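Local coordinates for protein L-iditol 2-dehydrogenase (Clostridium scindens, PDB 4OH1) that probably oxidises polyols such as L-iditol with NAD+ as a zinc-dependent dehydrogenase of the medium-chain alcohol dehydrogenase type, at residues V99-N111 with K116-N128. Residues are numbered along the deposited sequence; the frame is centred on the assembly and turned at random.
Sequences VANYAKYCGCCEN and KVNLCSNMGYRMN. With ZN (zinc ion), chain C; EDO (1,2-ethanediol), chain F.
Three cysteines converge on one zinc ion through two different torsions: Cys-106 and Cys-109 hold SG between backbone N and carbonyl carbon, whereas SG of Cys-120 swings anti to its N (chi1 170°). With Cys-112 they form the four-cysteine structural zinc lobe of the zinc-containing alcohol dehydrogenases, distinct from the zinc site of His-74, Glu-75 and Glu-157. The thiolates also accept backbone N-H groups across the contact: Cys-106 N lies 3.6 Å from Cys-120 SG and Ser-121 N lies 3.4 Å from Cys-109 SG. Such bonds would probably temper the negative charge gathered around the metal.

Next to the zinc lobe, strands 103-104 and 124-125 pair as a two-stranded antiparallel sheet that joins the two segments. Lys-104 and Gly-124 are its hydrogen-bonded pair, and the bond from Lys-104 N to Gly-124 O (2.9 Å) is nearly straight at 177°, although the donor sits above the carbonyl plane.

Following Lys-104 in the chain, Tyr-105 receives Val-117 over one face of its ring, CB standing 3.6 Å from the ring centroid and 14° off its normal; this is a CH-pi contact. SE of Met-123, a selenomethionine here, approaches the same ring obliquely, a Met-aromatic contact. Farther along, Tyr-102 meets Tyr-125 edge to edge, Tyr-102 CE2 to Tyr-125 CD1 3.9 Å, and the Tyr-102 ring also packs edge-to-face with that of His-74, a ligand of the other zinc ion.

At the opposite end, the side-chain ND2 of Asn-111 donates to Leu-119 O at 2.9 Å, with that oxygen tilted from the amide plane, while its backbone O accepts Lys-116 N at 2.7 Å.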
loop_
_atom_site.group_PDB
_atom_site.type_symbol
_atom_site.label_atom_id
_atom_site.label_comp_id
_atom_site.label_asym_id
_atom_site.label_seq_id
_atom_site.Cartn_x
_atom_site.Cartn_y
_atom_site.Cartn_z
ATOM N N VAL A 99 -3.508 24.029 18.690
ATOM C CA VAL A 99 -2.367 24.298 17.870
ATOM C C VAL A 99 -2.897 24.681 16.531
ATOM O O VAL A 99 -4.090 24.450 16.198
ATOM C CB VAL A 99 -1.407 23.142 17.742
ATOM C CG1 VAL A 99 -0.810 22.796 19.090
ATOM C CG2 VAL A 99 -2.085 21.910 17.125
ATOM N N ALA A 100 -2.030 25.317 15.779
ATOM C CA ALA A 100 -2.390 25.836 14.457
ATOM C C ALA A 100 -1.477 25.269 13.376
ATOM O O ALA A 100 -0.285 25.051 13.612
ATOM C CB ALA A 100 -2.264 27.347 14.466
ATOM N N ASN A 101 -2.063 25.034 12.212
ATOM C CA ASN A 101 -1.352 24.693 11.011
ATOM C C ASN A 101 -1.175 25.967 10.175
ATOM O O ASN A 101 -2.145 26.534 9.752
ATOM C CB ASN A 101 -2.161 23.644 10.254
ATOM C CG ASN A 101 -1.521 23.221 8.958
ATOM O OD1 ASN A 101 -0.402 23.602 8.629
ATOM N ND2 ASN A 101 -2.229 22.397 8.210
ATOM N N TYR A 102 0.064 26.391 9.931
ATOM C CA TYR A 102 0.359 27.609 9.222
ATOM C C TYR A 102 -0.226 27.567 7.825
ATOM O O TYR A 102 -0.489 28.616 7.233
ATOM C CB TYR A 102 1.900 27.846 9.139
ATOM C CG TYR A 102 2.631 26.777 8.313
ATOM C CD1 TYR A 102 3.072 25.593 8.897
ATOM C CD2 TYR A 102 2.805 26.919 6.967
ATOM C CE1 TYR A 102 3.702 24.598 8.147
ATOM C CE2 TYR A 102 3.424 25.930 6.201
ATOM C CZ TYR A 102 3.874 24.777 6.800
ATOM O OH TYR A 102 4.456 23.774 6.045
ATOM N N ALA A 103 -0.390 26.375 7.260
ATOM C CA ALA A 103 -0.718 26.260 5.827
ATOM C C ALA A 103 -2.231 26.347 5.626
ATOM O O ALA A 103 -2.967 25.665 6.302
ATOM C CB ALA A 103 -0.186 24.927 5.271
ATOM N N LYS A 104 -2.671 27.197 4.699
ATOM C CA LYS A 104 -4.073 27.347 4.340
ATOM C C LYS A 104 -4.336 26.766 2.949
ATOM O O LYS A 104 -3.904 27.319 1.933
ATOM C CB LYS A 104 -4.460 28.821 4.351
ATOM C CG LYS A 104 -5.943 29.108 3.988
ATOM C CD LYS A 104 -6.870 28.364 4.888
ATOM C CE LYS A 104 -8.285 28.811 4.771
ATOM N NZ LYS A 104 -8.787 28.526 3.426
ATOM N N TYR A 105 -5.095 25.675 2.914
ATOM C CA TYR A 105 -5.443 25.041 1.652
ATOM C C TYR A 105 -6.681 25.727 1.031
ATOM O O TYR A 105 -7.579 26.131 1.753
ATOM C CB TYR A 105 -5.738 23.559 1.917
ATOM C CG TYR A 105 -4.685 22.928 2.792
ATOM C CD1 TYR A 105 -3.331 23.023 2.453
ATOM C CD2 TYR A 105 -5.026 22.261 3.962
ATOM C CE1 TYR A 105 -2.336 22.472 3.259
ATOM C CE2 TYR A 105 -4.028 21.684 4.786
ATOM C CZ TYR A 105 -2.684 21.793 4.413
ATOM O OH TYR A 105 -1.667 21.246 5.165
ATOM N N CYS A 106 -6.740 25.847 -0.289
ATOM C CA CYS A 106 -7.838 26.591 -0.910
ATOM C C CYS A 106 -9.069 25.705 -1.082
ATOM O O CYS A 106 -10.195 26.202 -1.235
ATOM C CB CYS A 106 -7.398 27.148 -2.266
ATOM S SG CYS A 106 -7.438 25.942 -3.588
ATOM N N GLY A 107 -8.875 24.390 -1.128
ATOM C CA GLY A 107 -10.002 23.475 -1.205
ATOM C C GLY A 107 -10.708 23.515 -2.525
ATOM O O GLY A 107 -11.732 22.850 -2.688
ATOM N N CYS A 108 -10.167 24.240 -3.502
ATOM C CA CYS A 108 -10.844 24.268 -4.790
ATOM C C CYS A 108 -9.944 24.309 -6.002
ATOM O O CYS A 108 -10.391 24.694 -7.062
ATOM C CB CYS A 108 -11.922 25.385 -4.839
ATOM S SG CYS A 108 -11.295 27.014 -4.577
ATOM N N CYS A 109 -8.717 23.850 -5.843
ATOM C CA CYS A 109 -7.819 23.507 -6.950
ATOM C C CYS A 109 -7.721 21.951 -7.112
ATOM O O CYS A 109 -8.237 21.145 -6.266
ATOM C CB CYS A 109 -6.408 24.103 -6.702
ATOM S SG CYS A 109 -5.408 23.161 -5.479
ATOM N N GLU A 110 -7.046 21.517 -8.181
ATOM C CA GLU A 110 -7.035 20.094 -8.510
ATOM C C GLU A 110 -6.240 19.309 -7.466
ATOM O O GLU A 110 -6.690 18.239 -7.000
ATOM C CB GLU A 110 -6.495 19.831 -9.900
ATOM C CG GLU A 110 -6.512 18.348 -10.201
ATOM C CD GLU A 110 -6.183 18.021 -11.638
ATOM O OE1 GLU A 110 -7.064 18.286 -12.443
ATOM O OE2 GLU A 110 -5.070 17.498 -11.959
ATOM N N ASN A 111 -5.082 19.813 -7.066
ATOM C CA ASN A 111 -4.367 19.100 -6.029
ATOM C C ASN A 111 -5.185 18.942 -4.732
ATOM O O ASN A 111 -5.203 17.849 -4.083
ATOM C CB ASN A 111 -3.032 19.771 -5.778
ATOM C CG ASN A 111 -2.054 19.529 -6.917
ATOM O OD1 ASN A 111 -2.063 18.489 -7.537
ATOM N ND2 ASN A 111 -1.243 20.492 -7.202
ATOM N N LYS A 116 -4.329 16.123 -2.185
ATOM C CA LYS A 116 -2.924 16.432 -2.032
ATOM C C LYS A 116 -2.788 17.899 -1.631
ATOM O O LYS A 116 -2.251 18.716 -2.346
ATOM C CB LYS A 116 -2.196 16.084 -3.310
ATOM C CG LYS A 116 -2.457 14.639 -3.772
ATOM C CD LYS A 116 -1.198 13.967 -4.314
ATOM C CE LYS A 116 -1.486 12.900 -5.351
ATOM N NZ LYS A 116 -1.877 13.606 -6.589
ATOM N N VAL A 117 -3.315 18.223 -0.467
ATOM C CA VAL A 117 -3.446 19.621 -0.070
ATOM C C VAL A 117 -2.070 20.259 0.179
ATOM O O VAL A 117 -1.930 21.450 0.047
ATOM C CB VAL A 117 -4.379 19.788 1.190
ATOM C CG1 VAL A 117 -5.881 19.543 0.855
ATOM C CG2 VAL A 117 -3.949 18.893 2.330
ATOM N N ASN A 118 -1.065 19.462 0.551
ATOM C CA ASN A 118 0.317 19.940 0.645
ATOM C C ASN A 118 0.940 20.391 -0.666
ATOM O O ASN A 118 2.006 21.022 -0.638
ATOM C CB ASN A 118 1.201 18.876 1.268
ATOM C CG ASN A 118 1.287 17.598 0.403
ATOM O OD1 ASN A 118 0.256 17.037 -0.017
ATOM N ND2 ASN A 118 2.525 17.174 0.090
ATOM N N LEU A 119 0.274 20.071 -1.792
ATOM C CA LEU A 119 0.641 20.550 -3.121
ATOM C C LEU A 119 -0.372 21.566 -3.586
ATOM O O LEU A 119 -0.487 21.814 -4.779
ATOM C CB LEU A 119 0.701 19.382 -4.161
ATOM C CG LEU A 119 1.486 18.139 -3.731
ATOM C CD1 LEU A 119 1.335 17.040 -4.765
ATOM C CD2 LEU A 119 2.962 18.495 -3.484
ATOM N N CYS A 120 -1.127 22.157 -2.670
ATOM C CA CYS A 120 -2.166 23.151 -3.065
ATOM C C CYS A 120 -1.608 24.210 -4.033
ATOM O O CYS A 120 -0.577 24.819 -3.744
ATOM C CB CYS A 120 -2.812 23.858 -1.824
ATOM S SG CYS A 120 -3.871 25.275 -2.311
ATOM N N SER A 121 -2.299 24.444 -5.148
ATOM C CA SER A 121 -1.921 25.556 -6.080
ATOM C C SER A 121 -2.119 26.980 -5.617
ATOM O O SER A 121 -1.528 27.865 -6.189
ATOM C CB SER A 121 -2.743 25.495 -7.364
ATOM O OG SER A 121 -2.577 24.259 -7.954
ATOM N N ASN A 122 -3.056 27.223 -4.710
ATOM C CA ASN A 122 -3.289 28.567 -4.180
ATOM C C ASN A 122 -2.955 28.602 -2.703
ATOM O O ASN A 122 -3.698 29.152 -1.880
ATOM C CB ASN A 122 -4.733 28.976 -4.357
ATOM C CG ASN A 122 -5.182 28.827 -5.763
ATOM O OD1 ASN A 122 -6.174 28.175 -6.052
ATOM N ND2 ASN A 122 -4.405 29.363 -6.664
HETATM N N MSE A 123 -1.818 28.024 -2.387
HETATM C CA MSE A 123 -1.441 27.809 -1.013
HETATM C C MSE A 123 -1.349 29.150 -0.290
HETATM O O MSE A 123 -0.786 30.073 -0.820
HETATM C CB MSE A 123 -0.095 27.105 -0.989
HETATM C CG MSE A 123 0.387 26.799 0.430
HETATM SE SE MSE A 123 -0.569 25.271 1.214
HETATM C CE MSE A 123 0.521 23.898 0.280
ATOM N N GLY A 124 -1.936 29.258 0.890
ATOM C CA GLY A 124 -1.768 30.425 1.766
ATOM C C GLY A 124 -0.848 30.004 2.907
ATOM O O GLY A 124 -0.799 28.807 3.249
ATOM N N TYR A 125 -0.072 30.955 3.457
ATOM C CA TYR A 125 0.800 30.703 4.610
ATOM C C TYR A 125 0.578 31.761 5.668
ATOM O O TYR A 125 0.731 32.922 5.383
ATOM C CB TYR A 125 2.266 30.737 4.201
ATOM C CG TYR A 125 2.645 29.821 3.051
ATOM C CD1 TYR A 125 3.035 28.525 3.287
ATOM C CD2 TYR A 125 2.628 30.269 1.730
ATOM C CE1 TYR A 125 3.392 27.657 2.256
ATOM C CE2 TYR A 125 2.977 29.404 0.674
ATOM C CZ TYR A 125 3.372 28.099 0.962
ATOM O OH TYR A 125 3.742 27.233 -0.030
ATOM N N ARG A 126 0.203 31.379 6.879
ATOM C CA ARG A 126 -0.003 32.352 7.946
ATOM C C ARG A 126 1.155 32.160 8.922
ATOM O O ARG A 126 1.182 31.187 9.684
ATOM C CB ARG A 126 -1.339 32.151 8.664
ATOM C CG ARG A 126 -2.571 32.018 7.753
ATOM C CD ARG A 126 -3.079 33.349 7.150
ATOM N NE ARG A 126 -3.415 34.378 8.159
ATOM C CZ ARG A 126 -4.623 34.641 8.715
ATOM N NH1 ARG A 126 -5.745 33.971 8.438
ATOM N NH2 ARG A 126 -4.710 35.623 9.600
HETATM N N MSE A 127 2.127 33.074 8.850
HETATM C CA MSE A 127 3.360 32.955 9.583
HETATM C C MSE A 127 3.377 34.077 10.622
HETATM O O MSE A 127 4.022 35.069 10.415
HETATM C CB MSE A 127 4.589 33.101 8.659
HETATM C CG MSE A 127 4.620 32.292 7.374
HETATM SE SE MSE A 127 4.365 30.388 7.687
HETATM C CE MSE A 127 5.373 29.527 6.190
ATOM N N ASN A 128 2.642 33.896 11.703
ATOM C CA ASN A 128 2.657 34.813 12.824
ATOM C C ASN A 128 2.818 34.134 14.114
ATOM O O ASN A 128 2.346 34.603 15.113
ATOM C CB ASN A 128 1.368 35.532 12.875
ATOM C CG ASN A 128 1.169 36.316 11.672
ATOM O OD1 ASN A 128 1.863 37.294 11.428
ATOM N ND2 ASN A 128 0.282 35.856 10.844
HETATM ZN ZN ZN C . -5.802 24.232 -3.393
HETATM C C1 EDO F . -0.843 16.474 -12.554
HETATM O O1 EDO F . -0.655 15.317 -13.376
HETATM C C2 EDO F . -2.320 16.841 -12.559
HETATM O O2 EDO F . -3.126 15.738 -12.082
HETATM O O HOH W 1 -5.596 28.832 0.338
HETATM O O HOH W 2 -3.929 22.032 -8.229
#